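Local structure of acetyltransferase (Agrobacterium tumefaciens, 2DXQ) at residues I70-I84 with A106-L120. The protein probably transfers an acetyl group from acetyl-CoA to an acceptor molecule, as other members of the GNAT family do. Sequence-based numbering, arbitrary orientation.
With PO4 (phosphate ion), chain D; PO4 (phosphate ion), chain I.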
# COMPACT_ATOMS: atom_id res chain seq x y z
N ILE A 70 -1.24 -7.46 0.68
CA ILE A 70 -2.68 -7.68 0.88
C ILE A 70 -3.03 -7.16 2.26
O ILE A 70 -2.36 -7.49 3.24
CB ILE A 70 -3.08 -9.17 0.75
CG1 ILE A 70 -2.81 -9.67 -0.67
CG2 ILE A 70 -4.57 -9.35 1.10
CD1 ILE A 70 -2.92 -11.23 -0.83
N VAL A 71 -4.09 -6.35 2.33
CA VAL A 71 -4.39 -5.56 3.54
C VAL A 71 -5.81 -5.88 4.03
O VAL A 71 -6.76 -5.79 3.26
CB VAL A 71 -4.31 -4.04 3.24
CG1 VAL A 71 -4.40 -3.23 4.55
CG2 VAL A 71 -3.02 -3.68 2.47
N PRO A 72 -5.96 -6.23 5.33
CA PRO A 72 -7.30 -6.45 5.86
C PRO A 72 -8.08 -5.13 5.93
O PRO A 72 -7.47 -4.06 6.15
CB PRO A 72 -7.03 -6.99 7.28
CG PRO A 72 -5.69 -6.48 7.64
CD PRO A 72 -4.91 -6.37 6.35
N ASN A 73 -9.41 -5.22 5.75
CA ASN A 73 -10.25 -4.05 5.48
C ASN A 73 -11.72 -4.29 5.81
O ASN A 73 -12.24 -5.37 5.56
CB ASN A 73 -10.11 -3.68 4.00
CG ASN A 73 -10.92 -2.47 3.61
OD1 ASN A 73 -10.75 -1.38 4.16
ND2 ASN A 73 -11.80 -2.65 2.64
N LEU A 74 -12.39 -3.28 6.36
CA LEU A 74 -13.81 -3.36 6.74
C LEU A 74 -14.80 -2.77 5.72
O LEU A 74 -16.01 -3.04 5.78
CB LEU A 74 -14.03 -2.71 8.11
CG LEU A 74 -13.53 -3.51 9.31
CD1 LEU A 74 -13.34 -2.61 10.53
CD2 LEU A 74 -14.49 -4.66 9.61
N THR A 75 -14.30 -1.97 4.78
CA THR A 75 -15.15 -1.41 3.74
C THR A 75 -15.44 -2.48 2.68
O THR A 75 -14.83 -3.56 2.70
CB THR A 75 -14.52 -0.16 3.07
OG1 THR A 75 -13.39 -0.55 2.28
CG2 THR A 75 -14.10 0.86 4.12
N ARG A 76 -16.39 -2.16 1.80
CA ARG A 76 -16.78 -3.01 0.66
C ARG A 76 -17.00 -4.47 1.08
O ARG A 76 -16.36 -5.39 0.56
CB ARG A 76 -15.76 -2.90 -0.49
CG ARG A 76 -15.20 -1.48 -0.77
CD ARG A 76 -16.27 -0.47 -1.04
NE ARG A 76 -15.88 0.60 -1.96
CZ ARG A 76 -16.74 1.48 -2.46
NH1 ARG A 76 -18.02 1.42 -2.13
NH2 ARG A 76 -16.32 2.43 -3.29
N ALA A 77 -17.91 -4.65 2.05
CA ALA A 77 -18.25 -5.97 2.59
C ALA A 77 -17.07 -6.66 3.30
O ALA A 77 -16.93 -7.89 3.29
CB ALA A 77 -18.85 -6.86 1.49
N ALA A 78 -16.22 -5.84 3.93
CA ALA A 78 -15.04 -6.27 4.67
C ALA A 78 -14.06 -7.08 3.80
O ALA A 78 -13.43 -8.02 4.27
CB ALA A 78 -15.41 -7.03 5.97
N ARG A 79 -13.91 -6.67 2.55
CA ARG A 79 -13.01 -7.35 1.63
C ARG A 79 -11.66 -6.67 1.61
O ARG A 79 -11.61 -5.43 1.66
CB ARG A 79 -13.60 -7.35 0.23
CG ARG A 79 -14.77 -8.30 0.08
CD ARG A 79 -15.32 -8.21 -1.29
NE ARG A 79 -14.48 -8.88 -2.28
CZ ARG A 79 -14.70 -8.83 -3.59
NH1 ARG A 79 -15.74 -8.13 -4.05
NH2 ARG A 79 -13.90 -9.46 -4.43
N PRO A 80 -10.57 -7.46 1.56
CA PRO A 80 -9.25 -6.85 1.60
C PRO A 80 -8.96 -6.07 0.31
O PRO A 80 -9.69 -6.18 -0.68
CB PRO A 80 -8.31 -8.06 1.75
CG PRO A 80 -9.07 -9.19 1.10
CD PRO A 80 -10.50 -8.93 1.47
N TYR A 81 -7.93 -5.24 0.34
CA TYR A 81 -7.46 -4.63 -0.90
C TYR A 81 -5.95 -4.84 -0.95
O TYR A 81 -5.33 -5.25 0.04
CB TYR A 81 -7.82 -3.13 -0.98
CG TYR A 81 -7.35 -2.35 0.21
CD1 TYR A 81 -8.20 -2.14 1.30
CD2 TYR A 81 -6.06 -1.82 0.26
CE1 TYR A 81 -7.76 -1.44 2.42
CE2 TYR A 81 -5.60 -1.13 1.38
CZ TYR A 81 -6.47 -0.94 2.46
OH TYR A 81 -6.03 -0.24 3.55
N ALA A 82 -5.35 -4.54 -2.09
CA ALA A 82 -3.93 -4.82 -2.24
C ALA A 82 -3.21 -3.70 -2.94
O ALA A 82 -3.82 -2.95 -3.72
CB ALA A 82 -3.74 -6.12 -3.01
N PHE A 83 -1.91 -3.59 -2.66
CA PHE A 83 -1.00 -2.76 -3.45
C PHE A 83 0.05 -3.65 -4.09
O PHE A 83 0.41 -4.71 -3.54
CB PHE A 83 -0.25 -1.79 -2.56
CG PHE A 83 -1.11 -0.76 -1.90
CD1 PHE A 83 -1.43 0.42 -2.55
CD2 PHE A 83 -1.59 -0.97 -0.61
CE1 PHE A 83 -2.23 1.38 -1.93
CE2 PHE A 83 -2.38 -0.01 0.02
CZ PHE A 83 -2.69 1.17 -0.64
N ILE A 84 0.59 -3.19 -5.21
CA ILE A 84 1.78 -3.83 -5.78
C ILE A 84 2.92 -2.83 -5.81
O ILE A 84 2.73 -1.67 -6.24
CB ILE A 84 1.49 -4.43 -7.18
CG1 ILE A 84 0.56 -5.64 -7.03
CG2 ILE A 84 2.80 -4.85 -7.88
CD1 ILE A 84 0.11 -6.24 -8.35
N ALA A 106 0.85 -11.43 -9.41
CA ALA A 106 0.53 -10.73 -8.18
C ALA A 106 -0.93 -10.25 -8.16
O ALA A 106 -1.64 -10.42 -7.15
CB ALA A 106 1.54 -9.56 -7.97
N ILE A 107 -1.41 -9.72 -9.29
CA ILE A 107 -2.83 -9.33 -9.42
C ILE A 107 -3.72 -10.55 -9.19
O ILE A 107 -4.67 -10.51 -8.40
CB ILE A 107 -3.11 -8.72 -10.80
CG1 ILE A 107 -2.44 -7.34 -10.87
CG2 ILE A 107 -4.63 -8.57 -11.04
CD1 ILE A 107 -2.34 -6.77 -12.29
N GLU A 108 -3.39 -11.64 -9.86
CA GLU A 108 -4.22 -12.83 -9.78
C GLU A 108 -4.24 -13.39 -8.37
O GLU A 108 -5.30 -13.83 -7.88
CB GLU A 108 -3.77 -13.85 -10.83
CG GLU A 108 -4.15 -13.39 -12.22
CD GLU A 108 -3.52 -14.19 -13.34
OE1 GLU A 108 -2.85 -15.22 -13.07
OE2 GLU A 108 -3.69 -13.78 -14.51
N THR A 109 -3.10 -13.32 -7.70
CA THR A 109 -2.98 -13.79 -6.32
C THR A 109 -3.83 -12.96 -5.36
O THR A 109 -4.52 -13.51 -4.48
CB THR A 109 -1.51 -13.84 -5.88
OG1 THR A 109 -0.81 -14.75 -6.74
CG2 THR A 109 -1.36 -14.29 -4.40
N ALA A 110 -3.83 -11.65 -5.57
CA ALA A 110 -4.67 -10.74 -4.79
C ALA A 110 -6.16 -11.05 -4.98
O ALA A 110 -6.92 -11.16 -4.01
CB ALA A 110 -4.37 -9.31 -5.19
N PHE A 111 -6.58 -11.19 -6.23
CA PHE A 111 -7.99 -11.51 -6.51
C PHE A 111 -8.39 -12.88 -5.96
O PHE A 111 -9.51 -13.05 -5.45
CB PHE A 111 -8.30 -11.41 -8.00
CG PHE A 111 -8.38 -9.98 -8.52
CD1 PHE A 111 -8.72 -8.92 -7.68
CD2 PHE A 111 -8.12 -9.71 -9.86
CE1 PHE A 111 -8.79 -7.61 -8.16
CE2 PHE A 111 -8.19 -8.40 -10.35
CZ PHE A 111 -8.53 -7.35 -9.50
N GLY A 112 -7.47 -13.84 -6.01
CA GLY A 112 -7.71 -15.16 -5.39
C GLY A 112 -7.90 -15.08 -3.88
O GLY A 112 -8.56 -15.94 -3.26
N ALA A 113 -7.33 -14.04 -3.27
CA ALA A 113 -7.44 -13.78 -1.82
C ALA A 113 -8.66 -12.91 -1.49
O ALA A 113 -8.81 -12.45 -0.34
CB ALA A 113 -6.15 -13.11 -1.32
N ASN A 114 -9.50 -12.70 -2.50
CA ASN A 114 -10.76 -11.95 -2.44
C ASN A 114 -10.57 -10.44 -2.31
O ASN A 114 -11.45 -9.75 -1.81
CB ASN A 114 -11.72 -12.45 -1.34
CG ASN A 114 -13.17 -12.05 -1.60
OD1 ASN A 114 -13.60 -11.94 -2.75
ND2 ASN A 114 -13.93 -11.83 -0.53
N CYS A 115 -9.43 -9.92 -2.78
CA CYS A 115 -9.26 -8.46 -2.81
C CYS A 115 -10.22 -7.83 -3.82
O CYS A 115 -10.36 -8.32 -4.95
CB CYS A 115 -7.82 -8.07 -3.17
SG CYS A 115 -6.62 -8.44 -1.92
N TYR A 116 -10.90 -6.75 -3.44
CA TYR A 116 -11.81 -6.10 -4.38
C TYR A 116 -11.10 -5.19 -5.38
O TYR A 116 -11.63 -4.90 -6.46
CB TYR A 116 -12.95 -5.38 -3.66
CG TYR A 116 -12.60 -4.08 -2.98
CD1 TYR A 116 -12.16 -4.06 -1.66
CD2 TYR A 116 -12.75 -2.87 -3.65
CE1 TYR A 116 -11.87 -2.86 -1.03
CE2 TYR A 116 -12.45 -1.67 -3.02
CZ TYR A 116 -12.01 -1.67 -1.71
OH TYR A 116 -11.72 -0.48 -1.07
N LYS A 117 -9.91 -4.73 -5.02
CA LYS A 117 -9.12 -3.91 -5.92
C LYS A 117 -7.63 -4.14 -5.66
O LYS A 117 -7.23 -4.59 -4.58
CB LYS A 117 -9.46 -2.42 -5.74
CG LYS A 117 -9.01 -1.85 -4.41
CD LYS A 117 -9.35 -0.36 -4.28
CE LYS A 117 -9.17 0.06 -2.83
NZ LYS A 117 -9.36 1.54 -2.66
N VAL A 118 -6.83 -3.86 -6.68
CA VAL A 118 -5.38 -3.86 -6.55
C VAL A 118 -4.90 -2.50 -7.06
O VAL A 118 -5.28 -2.08 -8.14
CB VAL A 118 -4.73 -5.00 -7.37
CG1 VAL A 118 -3.20 -4.99 -7.18
CG2 VAL A 118 -5.29 -6.35 -6.92
N MSE A 119 -4.04 -1.83 -6.28
CA MSE A 119 -3.58 -0.48 -6.63
C MSE A 119 -2.07 -0.45 -6.84
O MSE A 119 -1.33 -1.26 -6.28
CB MSE A 119 -3.95 0.50 -5.51
CG MSE A 119 -5.44 0.72 -5.39
SE MSE A 119 -5.85 1.69 -3.74
CE MSE A 119 -5.52 0.26 -2.51
N LEU A 120 -1.61 0.53 -7.61
CA LEU A 120 -0.19 0.69 -7.85
C LEU A 120 0.08 2.15 -8.13
O LEU A 120 -0.69 2.78 -8.84
CB LEU A 120 0.24 -0.19 -9.03
CG LEU A 120 1.72 -0.11 -9.40
CD1 LEU A 120 2.25 -1.47 -9.85
CD2 LEU A 120 1.94 0.94 -10.49
P PO4 D . -12.85 2.38 -3.53
O1 PO4 D . -13.37 1.30 -2.63
O2 PO4 D . -13.44 2.26 -4.90
O3 PO4 D . -13.17 3.74 -2.95
O4 PO4 D . -11.36 2.28 -3.65
P PO4 I . -19.93 4.49 -2.73
O1 PO4 I . -18.72 5.32 -2.33
O2 PO4 I . -19.57 3.62 -3.91
O3 PO4 I . -20.34 3.62 -1.57
O4 PO4 I . -21.07 5.41 -3.09
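The ring of Y116 sits between two aliphatic bumps: R76 CG presses on one face (CH-pi, 3.6 Å to the ring centroid) and K117 CG lies over the opposite face. R76 suits this place because CG packs as hydrocarbon, and bends at chi2 (-56°) and chi3 then turn NE to hydrogen-bond a phosphate, probably from the crystallisation liquor, that Y116 OH also binds. R79 lays its guanidinium over Y116 CB and gives NE to N114 O (3.2 Å). N114 takes the positive phi of the Schellman motif ending helix 98-112, which asparagine tolerates better than most non-glycine residues; C115, next in the chain, rests SG against both I70 CG2 and A82 CB. This is the beta-alpha-beta crossover of the GNAT fold: strands 81-88 and 117-122 pair in parallel, M119 N bonding to A82 O (2.8 Å), with the helix running back antiparallel over one face. Small A82 and A110 let helix and sheet close up, CB to CB 3.9 Å, whereas I84, longer, pushes CD1 into the hollow formed by A106 CB (3.6 Å), I107 CG1 and V118 CG1. On the other side, unbranched M119 (selenomethionine here) bends at chi3 (-73°), setting CE over the F83 face and 3.5 Å from Y81 CD2; F83 stacks on F83 of the second subunit.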